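PDB 3JTN: adapter protein mecA 2 from Bacillus subtilis, which serves as an adaptor that enables unfolded and aggregated proteins to be recognised and targeted to the ClpC protease, and recruits ComK to ClpCP. Local coordinates for residues L39-L44 with E50-V55; H8-I13 with E84-H89. All coordinates share one frame; numbering follows the deposited sequence.

Contact 1 of 2, residues L39-L44 with E50-V55; sequences LSLEDL and EGVVAV
Leu41 and Leu44 meet Val52 through apolar carbons alone. Each leucine takes one branch of the valine. CD1 of Leu41 lies 3.4 Å from CG1 of Val52, which is tighter than usual van der Waals contact. On the other branch, CG2 of Val52 sits 3.6 Å from CD2 of Leu44 and 3.8 Å from its CB. CD2 of Leu44 also comes to 3.7 Å from CB of Val52, so this methyl sits over the CB-CG2 bond of the valine. Both leucine side chains run at a slant to the valine. The split follows from the torsion of Val52: CG1 is anti to its backbone N (chi1 180°), while CG2 lies beside that N. The two methyls therefore diverge, one to the end of the strand and one to the loop beyond it.

The contact belongs to the C-terminal domain, the part of MecA 2 that interacts with ClpC. Here strand 36-41 of the antiparallel sheet runs out into a loop, and helix 49-59 follows shortly after. Val52, in the first turn of that helix, packs against the strand end and the loop after it. Helix 10-22 adds Leu20 against Leu41, and strand 3-7 adds Ile3 against Leu44.

The polar bonds run within the helix or to residues outside the two segments. In the helix, Ala54 N donates to Glu50 O at 2.8 Å. Leu41 is paired through its backbone with Ile3 of the neighbouring strand. The carboxylate of Glu50 turns back toward the start of the helix, and its OE1 is hydrogen-bonded to Thr48 OG1.

Contact 2 of 2, residues H8-I13 with E84-H89; sequences HSFEDI and ETIQTH
Ile13 and Ile86 mark the nearest backbone approach, with their CA atoms 8.5 Å apart, so the start of helix 10-22 meets the last turn of helix 82-87 through side chains.

Ile86 carries the contact from its side. Its CB points at helix 10-22, and its CD1 reaches furthest. This methyl lies 3.7 Å from CG2 of Ile13 and 3.8 Å from CZ of Phe10. The same methyl is also 3.8 Å from the carbonyl O of Ile13. The two isoleucine side chains cross at about a right angle. Phe10 and Ile86 approach from opposite directions, and the methyl meets the far end of the ring obliquely. The ring gets there because CG of Phe10 is anti to its backbone N (chi1 -176°), which carries CZ out to helix 82-87.

The two helices belong to the MecA C-terminal domain, a fold of helices packed with an antiparallel sheet. The contact brings the first helix of this domain against its last. Met78 of the edge strand 75-78 touches both Phe10 and Ile86. Tyr37 meets the Phe10 ring edge-to-face. Phe7 of strand 3-7 packs on Ile13.

A set of polar bonds stays within helix 10-22 and the residue before it. OD2 of Asp12, in the first turn of this helix, turns back to Ser9 and receives two weak hydrogen bonds. One comes from Ser9 N at 3.3 Å, with an N-H...O angle of 156°, and the other from Ser9 OG at 3.5 Å. Asp12 N in turn donates to Ser9 O at 3.0 Å. The carbonyl O of Ile13 accepts a hydrogen bond from Ser17 OG.

In the fold
From the N terminus, strand 3-7 leads into segment 8-13, the first half of contact 2, where helix 10-22 begins. The rest of that helix and strand 29-33 follow, and then strand 36-41 brings in contact 1. Contact 1 closes within a few residues, when helix 49-59 folds back on the strand end. Strand 61-62, helix 67-73 and strand 75-78 come next. Only with helix 82-87 does contact 2 close, so contact 1 is nested inside its long loop. The contacts lie on opposite sides of the chain's centre, with their own centres 15 Å apart. Contact 1 ties a sheet strand to the next helix; contact 2 ties helix 10-22 to helix 82-87, near the chain's two ends.

Contact 1 of 2, residues L39-L44 with E50-V55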
loop_
_atom_site.group_PDB
_atom_site.type_symbol
_atom_site.label_atom_id
_atom_site.label_comp_id
_atom_site.label_asym_id
_atom_site.label_seq_id
_atom_site.Cartn_x
_atom_site.Cartn_y
_atom_site.Cartn_z
ATOM N N LEU A 39 -1.866 -0.811 -2.976
ATOM C CA LEU A 39 -0.719 -0.198 -2.356
ATOM C C LEU A 39 0.514 -0.908 -2.847
ATOM O O LEU A 39 0.559 -2.137 -2.928
ATOM C CB LEU A 39 -0.802 -0.284 -0.840
ATOM C CG LEU A 39 0.355 0.331 -0.058
ATOM C CD1 LEU A 39 0.256 1.834 0.007
ATOM C CD2 LEU A 39 0.347 -0.239 1.338
ATOM N N SER A 40 1.514 -0.118 -3.188
ATOM C CA SER A 40 2.790 -0.652 -3.600
ATOM C C SER A 40 3.762 -0.117 -2.593
ATOM O O SER A 40 3.704 1.064 -2.252
ATOM C CB SER A 40 3.161 -0.133 -4.987
ATOM O OG SER A 40 4.551 -0.293 -5.216
ATOM N N LEU A 41 4.631 -0.985 -2.094
ATOM C CA LEU A 41 5.685 -0.570 -1.184
ATOM C C LEU A 41 7.006 -0.930 -1.833
ATOM O O LEU A 41 7.123 -1.970 -2.482
ATOM C CB LEU A 41 5.560 -1.278 0.172
ATOM C CG LEU A 41 4.373 -0.941 1.072
ATOM C CD1 LEU A 41 4.411 -1.823 2.301
ATOM C CD2 LEU A 41 4.360 0.527 1.476
ATOM N N GLU A 42 7.997 -0.067 -1.659
ATOM C CA GLU A 42 9.306 -0.277 -2.249
ATOM C C GLU A 42 10.334 -0.411 -1.137
ATOM O O GLU A 42 11.223 -1.264 -1.195
ATOM C CB GLU A 42 9.678 0.892 -3.161
ATOM C CG GLU A 42 10.022 2.169 -2.408
ATOM C CD GLU A 42 11.096 2.996 -3.095
ATOM O OE1 GLU A 42 10.971 4.241 -3.098
ATOM O OE2 GLU A 42 12.063 2.399 -3.624
ATOM N N ASP A 43 10.219 0.446 -0.128
ATOM C CA ASP A 43 11.122 0.391 1.008
ATOM C C ASP A 43 10.402 -0.240 2.184
ATOM O O ASP A 43 9.332 0.215 2.589
ATOM C CB ASP A 43 11.647 1.780 1.379
ATOM C CG ASP A 43 12.845 1.718 2.312
ATOM O OD1 ASP A 43 13.188 0.609 2.779
ATOM O OD2 ASP A 43 13.449 2.777 2.577
ATOM N N LEU A 44 10.985 -1.305 2.712
ATOM C CA LEU A 44 10.412 -2.014 3.852
ATOM C C LEU A 44 11.057 -1.608 5.179
ATOM O O LEU A 44 10.950 -2.316 6.176
ATOM C CB LEU A 44 10.526 -3.525 3.641
ATOM C CG LEU A 44 9.812 -4.047 2.396
ATOM C CD1 LEU A 44 10.760 -4.070 1.216
ATOM C CD2 LEU A 44 9.271 -5.424 2.650
ATOM N N GLU A 50 8.613 -10.683 4.203
ATOM C CA GLU A 50 7.665 -11.529 4.917
ATOM C C GLU A 50 7.011 -10.750 6.048
ATOM O O GLU A 50 5.819 -10.876 6.279
ATOM C CB GLU A 50 8.364 -12.773 5.473
ATOM C CG GLU A 50 9.021 -13.653 4.421
ATOM C CD GLU A 50 10.283 -13.036 3.833
ATOM O OE1 GLU A 50 11.093 -12.479 4.603
ATOM O OE2 GLU A 50 10.468 -13.115 2.599
ATOM N N GLY A 51 7.805 -9.944 6.745
ATOM C CA GLY A 51 7.305 -9.103 7.814
ATOM C C GLY A 51 6.240 -8.135 7.346
ATOM O O GLY A 51 5.127 -8.121 7.865
ATOM N N VAL A 52 6.578 -7.325 6.351
ATOM C CA VAL A 52 5.661 -6.316 5.855
ATOM C C VAL A 52 4.474 -6.945 5.135
ATOM O O VAL A 52 3.330 -6.543 5.350
ATOM C CB VAL A 52 6.367 -5.312 4.943
ATOM C CG1 VAL A 52 5.370 -4.270 4.432
ATOM C CG2 VAL A 52 7.518 -4.642 5.693
ATOM N N VAL A 53 4.739 -7.935 4.289
ATOM C CA VAL A 53 3.660 -8.652 3.613
ATOM C C VAL A 53 2.691 -9.244 4.622
ATOM O O VAL A 53 1.481 -9.096 4.485
ATOM C CB VAL A 53 4.192 -9.776 2.699
ATOM C CG1 VAL A 53 3.149 -10.871 2.524
ATOM C CG2 VAL A 53 4.597 -9.201 1.356
ATOM N N ALA A 54 3.230 -9.923 5.631
ATOM C CA ALA A 54 2.402 -10.492 6.681
ATOM C C ALA A 54 1.415 -9.452 7.186
ATOM O O ALA A 54 0.227 -9.743 7.325
ATOM C CB ALA A 54 3.265 -11.018 7.822
ATOM N N VAL A 55 1.889 -8.237 7.452
ATOM C CA VAL A 55 0.977 -7.206 7.938
ATOM C C VAL A 55 0.080 -6.723 6.813
ATOM O O VAL A 55 -1.083 -6.396 7.049
ATOM C CB VAL A 55 1.681 -5.998 8.616
ATOM C CG1 VAL A 55 3.040 -6.401 9.184
ATOM C CG2 VAL A 55 1.819 -4.848 7.659
#

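Contact 2 of 2, residues H8-I13 with E84-H89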
loop_
_atom_site.group_PDB
_atom_site.type_symbol
_atom_site.label_atom_id
_atom_site.label_comp_id
_atom_site.label_asym_id
_atom_site.label_seq_id
_atom_site.Cartn_x
_atom_site.Cartn_y
_atom_site.Cartn_z
ATOM N N HIS A 8 -9.890 -4.207 -0.213
ATOM C CA HIS A 8 -11.328 -4.243 -0.363
ATOM C C HIS A 8 -11.838 -2.811 -0.487
ATOM O O HIS A 8 -12.534 -2.470 -1.443
ATOM C CB HIS A 8 -11.970 -4.963 0.819
ATOM C CG HIS A 8 -13.455 -4.824 0.861
ATOM N ND1 HIS A 8 -14.270 -5.286 -0.148
ATOM C CD2 HIS A 8 -14.271 -4.261 1.782
ATOM C CE1 HIS A 8 -15.529 -5.017 0.151
ATOM N NE2 HIS A 8 -15.557 -4.397 1.317
ATOM N N SER A 9 -11.467 -1.972 0.475
ATOM C CA SER A 9 -11.813 -0.558 0.422
ATOM C C SER A 9 -10.626 0.307 0.812
ATOM O O SER A 9 -9.666 -0.181 1.405
ATOM C CB SER A 9 -12.998 -0.256 1.343
ATOM O OG SER A 9 -12.733 -0.689 2.660
ATOM N N PHE A 10 -10.695 1.594 0.480
ATOM C CA PHE A 10 -9.629 2.519 0.835
ATOM C C PHE A 10 -9.444 2.594 2.353
ATOM O O PHE A 10 -8.370 2.940 2.842
ATOM C CB PHE A 10 -9.893 3.918 0.269
ATOM C CG PHE A 10 -8.770 4.882 0.522
ATOM C CD1 PHE A 10 -7.684 4.940 -0.333
ATOM C CD2 PHE A 10 -8.777 5.697 1.640
ATOM C CE1 PHE A 10 -6.641 5.806 -0.088
ATOM C CE2 PHE A 10 -7.731 6.568 1.889
ATOM C CZ PHE A 10 -6.665 6.619 1.025
ATOM N N GLU A 11 -10.490 2.264 3.100
ATOM C CA GLU A 11 -10.391 2.259 4.553
ATOM C C GLU A 11 -9.400 1.210 5.062
ATOM O O GLU A 11 -8.744 1.417 6.081
ATOM C CB GLU A 11 -11.765 2.069 5.203
ATOM C CG GLU A 11 -12.565 3.354 5.306
ATOM C CD GLU A 11 -13.919 3.146 5.958
ATOM O OE1 GLU A 11 -14.416 1.998 5.954
ATOM O OE2 GLU A 11 -14.487 4.131 6.473
ATOM N N ASP A 12 -9.293 0.083 4.366
ATOM C CA ASP A 12 -8.334 -0.939 4.771
ATOM C C ASP A 12 -6.925 -0.389 4.600
ATOM O O ASP A 12 -6.000 -0.792 5.303
ATOM C CB ASP A 12 -8.528 -2.226 3.964
ATOM C CG ASP A 12 -9.825 -2.955 4.319
ATOM O OD1 ASP A 12 -10.073 -3.177 5.529
ATOM O OD2 ASP A 12 -10.592 -3.313 3.394
ATOM N N ILE A 13 -6.768 0.553 3.674
ATOM C CA ILE A 13 -5.476 1.207 3.486
ATOM C C ILE A 13 -5.276 2.240 4.570
ATOM O O ILE A 13 -4.167 2.435 5.035
ATOM C CB ILE A 13 -5.330 1.852 2.088
ATOM C CG1 ILE A 13 -5.461 0.789 0.987
ATOM C CG2 ILE A 13 -3.967 2.543 1.945
ATOM C CD1 ILE A 13 -5.131 1.324 -0.421
ATOM N N GLU A 84 2.155 8.355 5.095
ATOM C CA GLU A 84 2.337 9.575 5.843
ATOM C C GLU A 84 1.238 10.569 5.499
ATOM O O GLU A 84 0.813 11.337 6.349
ATOM C CB GLU A 84 3.712 10.183 5.598
ATOM C CG GLU A 84 3.751 11.247 4.548
ATOM C CD GLU A 84 4.589 12.423 4.987
ATOM O OE1 GLU A 84 4.053 13.293 5.709
ATOM O OE2 GLU A 84 5.780 12.475 4.619
ATOM N N THR A 85 0.781 10.540 4.251
ATOM C CA THR A 85 -0.356 11.345 3.829
ATOM C C THR A 85 -1.605 10.949 4.599
ATOM O O THR A 85 -2.339 11.792 5.083
ATOM C CB THR A 85 -0.639 11.153 2.346
ATOM O OG1 THR A 85 0.406 11.764 1.585
ATOM C CG2 THR A 85 -1.985 11.783 1.979
ATOM N N ILE A 86 -1.836 9.649 4.702
ATOM C CA ILE A 86 -2.976 9.132 5.438
ATOM C C ILE A 86 -2.848 9.418 6.925
ATOM O O ILE A 86 -3.755 9.983 7.530
ATOM C CB ILE A 86 -3.116 7.631 5.228
ATOM C CG1 ILE A 86 -3.597 7.352 3.805
ATOM C CG2 ILE A 86 -4.082 7.048 6.238
ATOM C CD1 ILE A 86 -3.842 5.888 3.518
ATOM N N GLN A 87 -1.722 9.032 7.515
ATOM C CA GLN A 87 -1.540 9.194 8.950
ATOM C C GLN A 87 -1.589 10.650 9.330
ATOM O O GLN A 87 -1.911 10.987 10.465
ATOM C CB GLN A 87 -0.228 8.580 9.422
ATOM C CG GLN A 87 -0.230 7.088 9.370
ATOM C CD GLN A 87 -1.356 6.501 10.173
ATOM O OE1 GLN A 87 -2.318 5.976 9.615
ATOM N NE2 GLN A 87 -1.255 6.597 11.493
ATOM N N THR A 88 -1.273 11.515 8.375
ATOM C CA THR A 88 -1.225 12.940 8.652
ATOM C C THR A 88 -2.629 13.543 8.621
ATOM O O THR A 88 -2.795 14.757 8.733
ATOM C CB THR A 88 -0.287 13.671 7.678
ATOM O OG1 THR A 88 0.277 14.819 8.320
ATOM C CG2 THR A 88 -1.026 14.091 6.417
ATOM N N HIS A 89 -3.635 12.682 8.481
ATOM C CA HIS A 89 -5.036 13.113 8.464
ATOM C C HIS A 89 -5.866 12.286 9.438
ATOM O O HIS A 89 -6.747 12.805 10.113
ATOM C CB HIS A 89 -5.636 12.978 7.056
ATOM C CG HIS A 89 -5.119 13.982 6.074
ATOM N ND1 HIS A 89 -5.630 15.257 5.975
ATOM C CD2 HIS A 89 -4.143 13.895 5.140
ATOM C CE1 HIS A 89 -4.986 15.916 5.029
ATOM N NE2 HIS A 89 -4.080 15.110 4.503
#